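Local atomic coordinates of serine--tRNA ligase, cytoplasmic (Candida albicans, PDB entry 3QO8), a protein that catalyses the two-step attachment of serine to tRNA(Ser), first activating the amino acid with ATP to Ser-AMP and then transferring it to the tRNA acceptor end. Residues A[209-214]-A[242-247]. Sequence-based numbering, arbitrary orientation.
With SSA (5'-O-(N-(L-seryl)-sulfamoyl)adenosine), chain B.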
loop_
_atom_site.group_PDB
_atom_site.type_symbol
_atom_site.label_atom_id
_atom_site.label_comp_id
_atom_site.label_asym_id
_atom_site.label_seq_id
_atom_site.Cartn_x
_atom_site.Cartn_y
_atom_site.Cartn_z
ATOM N N ALA A 209 -5.781 8.489 3.758
ATOM C CA ALA A 209 -4.877 8.216 4.864
ATOM C C ALA A 209 -3.625 7.509 4.379
ATOM O O ALA A 209 -3.678 6.740 3.417
ATOM C CB ALA A 209 -5.609 7.339 5.924
ATOM N N PRO A 210 -2.499 7.740 5.064
ATOM C CA PRO A 210 -1.287 6.971 4.764
ATOM C C PRO A 210 -1.510 5.520 5.179
ATOM O O PRO A 210 -2.300 5.268 6.087
ATOM C CB PRO A 210 -0.234 7.628 5.658
ATOM C CG PRO A 210 -1.024 8.205 6.798
ATOM C CD PRO A 210 -2.313 8.660 6.202
ATOM N N VAL A 211 -0.856 4.578 4.516
ATOM C CA VAL A 211 -1.074 3.164 4.829
ATOM C C VAL A 211 -0.006 2.576 5.736
ATOM O O VAL A 211 -0.037 1.376 6.047
ATOM C CB VAL A 211 -1.181 2.297 3.552
ATOM C CG1 VAL A 211 -2.390 2.723 2.742
ATOM C CG2 VAL A 211 0.098 2.389 2.723
ATOM N N MET A 212 0.945 3.416 6.147
ATOM C CA MET A 212 1.920 3.039 7.166
ATOM C C MET A 212 1.704 3.878 8.416
ATOM O O MET A 212 1.351 5.057 8.328
ATOM C CB MET A 212 3.344 3.279 6.670
ATOM C CG MET A 212 3.762 2.356 5.559
ATOM S SD MET A 212 5.498 2.569 5.168
ATOM C CE MET A 212 5.613 1.555 3.691
ATOM N N MET A 213 1.921 3.275 9.577
ATOM C CA MET A 213 1.794 3.982 10.850
ATOM C C MET A 213 2.951 3.634 11.751
ATOM O O MET A 213 3.428 2.498 11.734
ATOM C CB MET A 213 0.494 3.616 11.568
ATOM C CG MET A 213 -0.726 4.358 11.076
ATOM S SD MET A 213 -2.188 3.971 12.069
ATOM C CE MET A 213 -1.924 4.823 13.615
ATOM N N ASN A 214 3.396 4.613 12.539
ATOM C CA ASN A 214 4.379 4.358 13.579
ATOM C C ASN A 214 3.789 3.367 14.571
ATOM O O ASN A 214 2.586 3.377 14.806
ATOM C CB ASN A 214 4.752 5.653 14.300
ATOM C CG ASN A 214 5.638 6.561 13.452
ATOM O OD1 ASN A 214 6.490 6.088 12.699
ATOM N ND2 ASN A 214 5.436 7.867 13.573
ATOM N N TYR A 242 3.963 -0.290 10.836
ATOM C CA TYR A 242 2.941 -1.257 10.459
ATOM C C TYR A 242 2.162 -0.758 9.250
ATOM O O TYR A 242 1.937 0.440 9.104
ATOM C CB TYR A 242 1.987 -1.490 11.628
ATOM C CG TYR A 242 2.620 -2.270 12.754
ATOM C CD1 TYR A 242 2.531 -3.652 12.799
ATOM C CD2 TYR A 242 3.332 -1.626 13.757
ATOM C CE1 TYR A 242 3.117 -4.374 13.818
ATOM C CE2 TYR A 242 3.925 -2.340 14.781
ATOM C CZ TYR A 242 3.815 -3.712 14.809
ATOM O OH TYR A 242 4.403 -4.424 15.831
ATOM N N LEU A 243 1.749 -1.679 8.389
ATOM C CA LEU A 243 0.731 -1.377 7.392
ATOM C C LEU A 243 -0.645 -1.388 8.054
ATOM O O LEU A 243 -0.918 -2.228 8.922
ATOM C CB LEU A 243 0.779 -2.407 6.264
ATOM C CG LEU A 243 1.983 -2.254 5.327
ATOM C CD1 LEU A 243 1.983 -3.398 4.317
ATOM C CD2 LEU A 243 1.923 -0.909 4.613
ATOM N N ILE A 244 -1.515 -0.468 7.654
ATOM C CA ILE A 244 -2.836 -0.367 8.269
ATOM C C ILE A 244 -3.787 -1.441 7.754
ATOM O O ILE A 244 -3.678 -1.860 6.607
ATOM C CB ILE A 244 -3.460 1.036 8.054
ATOM C CG1 ILE A 244 -3.838 1.259 6.580
ATOM C CG2 ILE A 244 -2.492 2.140 8.594
ATOM C CD1 ILE A 244 -4.539 2.608 6.296
ATOM N N ALA A 245 -4.704 -1.889 8.622
ATOM C CA ALA A 245 -5.750 -2.838 8.257
ATOM C C ALA A 245 -6.993 -2.109 7.764
ATOM O O ALA A 245 -7.861 -2.700 7.122
ATOM C CB ALA A 245 -6.106 -3.736 9.481
ATOM N N THR A 246 -7.073 -0.814 8.060
ATOM C CA THR A 246 -8.253 -0.017 7.729
ATOM C C THR A 246 -7.909 1.439 7.981
ATOM O O THR A 246 -7.139 1.739 8.895
ATOM C CB THR A 246 -9.495 -0.418 8.610
ATOM O OG1 THR A 246 -10.448 0.652 8.618
ATOM C CG2 THR A 246 -9.078 -0.694 10.048
ATOM N N SER A 247 -8.465 2.345 7.179
ATOM C CA SER A 247 -8.205 3.768 7.391
ATOM C C SER A 247 -8.704 4.258 8.751
ATOM O O SER A 247 -8.327 5.339 9.208
ATOM C CB SER A 247 -8.741 4.638 6.241
ATOM O OG SER A 247 -10.156 4.527 6.104
HETATM N N10 SSA B . -12.945 0.184 10.220
HETATM C CA SSA B . -13.956 -0.865 10.327
HETATM C CB SSA B . -15.203 -0.475 9.533
HETATM O OG SSA B . -14.933 -0.519 8.118
HETATM C C9 SSA B . -13.411 -2.171 9.822
HETATM O O9 SSA B . -12.307 -2.244 9.295
HETATM N N8 SSA B . -14.200 -3.230 9.975
HETATM S S1 SSA B . -13.935 -4.629 9.239
HETATM O O1S SSA B . -12.791 -5.328 9.750
HETATM O O2S SSA B . -15.102 -5.436 9.379
HETATM O "O5'" SSA B . -13.744 -4.387 7.730
HETATM C "C5'" SSA B . -14.689 -3.640 6.983
HETATM C "C4'" SSA B . -15.030 -4.398 5.696
HETATM O "O4'" SSA B . -13.888 -4.633 4.863
HETATM C "C3'" SSA B . -15.605 -5.777 5.932
HETATM O "O3'" SSA B . -16.986 -5.674 6.309
HETATM C "C2'" SSA B . -15.390 -6.416 4.565
HETATM O "O2'" SSA B . -16.402 -5.973 3.639
HETATM C "C1'" SSA B . -14.054 -5.828 4.110
HETATM N N9 SSA B . -12.951 -6.762 4.419
HETATM C C8 SSA B . -12.487 -7.092 5.635
HETATM N N7 SSA B . -11.485 -7.986 5.486
HETATM C C5 SSA B . -11.329 -8.199 4.166
HETATM C C6 SSA B . -10.467 -8.986 3.427
HETATM N N6 SSA B . -9.555 -9.744 4.073
HETATM N N1 SSA B . -10.556 -8.981 2.077
HETATM C C2 SSA B . -11.468 -8.224 1.457
HETATM N N3 SSA B . -12.309 -7.443 2.147
HETATM C C4 SSA B . -12.261 -7.430 3.499
#
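Ile244 sets its terminal CD1 methyl against the carbonyl of Pro210, 3.5 Å from Pro210 O, and that oxygen is buried without any polar partner. The placement follows from chi1 of 69°, which puts CG1 between the backbone N and the carbonyl carbon; the extended branch then runs across Val211 at roughly a right angle, over its CA and beside CG1. The other branch serves a second neighbour, Ile244 CG2 lying 3.8 Å from Met213 CG.

This pairing is a worked example of a very short antiparallel ladder, two bridges long, continued by one further backbone bond. Met213 and Tyr242 form the hydrogen-bonded pair, Met213 N reaching Tyr242 O at 2.9 Å and Tyr242 N returning to Met213 O at 3.0 Å, the latter nearly straight at the hydrogen (171°). Two residues along, Ile244 N bonds to Val211 O at 2.9 Å, from 37° above the carbonyl plane; Val211 itself is no longer extended. On the sheet face of Met212 and Leu243, the non-hydrogen-bonded pair, the two side chains lie alongside each other and point the same way, with Met212 CG 3.9 Å from Leu243 CD2; Met212 also packs on Leu243 of the second subunit.

Beyond the ladder, Ala209 and Ser247 meet through their CB atoms, and between Ile244 and Ser247 the chain bends toward the active site. There Thr246 OG1 accepts a hydrogen bond from N10 of the seryl-adenylate analogue at 3.0 Å, and is also bonded to Lys300 NZ and Glu248 N. Pro210, just after strand 205-208 and packed on Val173 of the second subunit, is probably the class II motif 1 proline; Thr246-Ser247-Glu248 is consistent with the serine-binding TxE motif of seryl-tRNA synthetases.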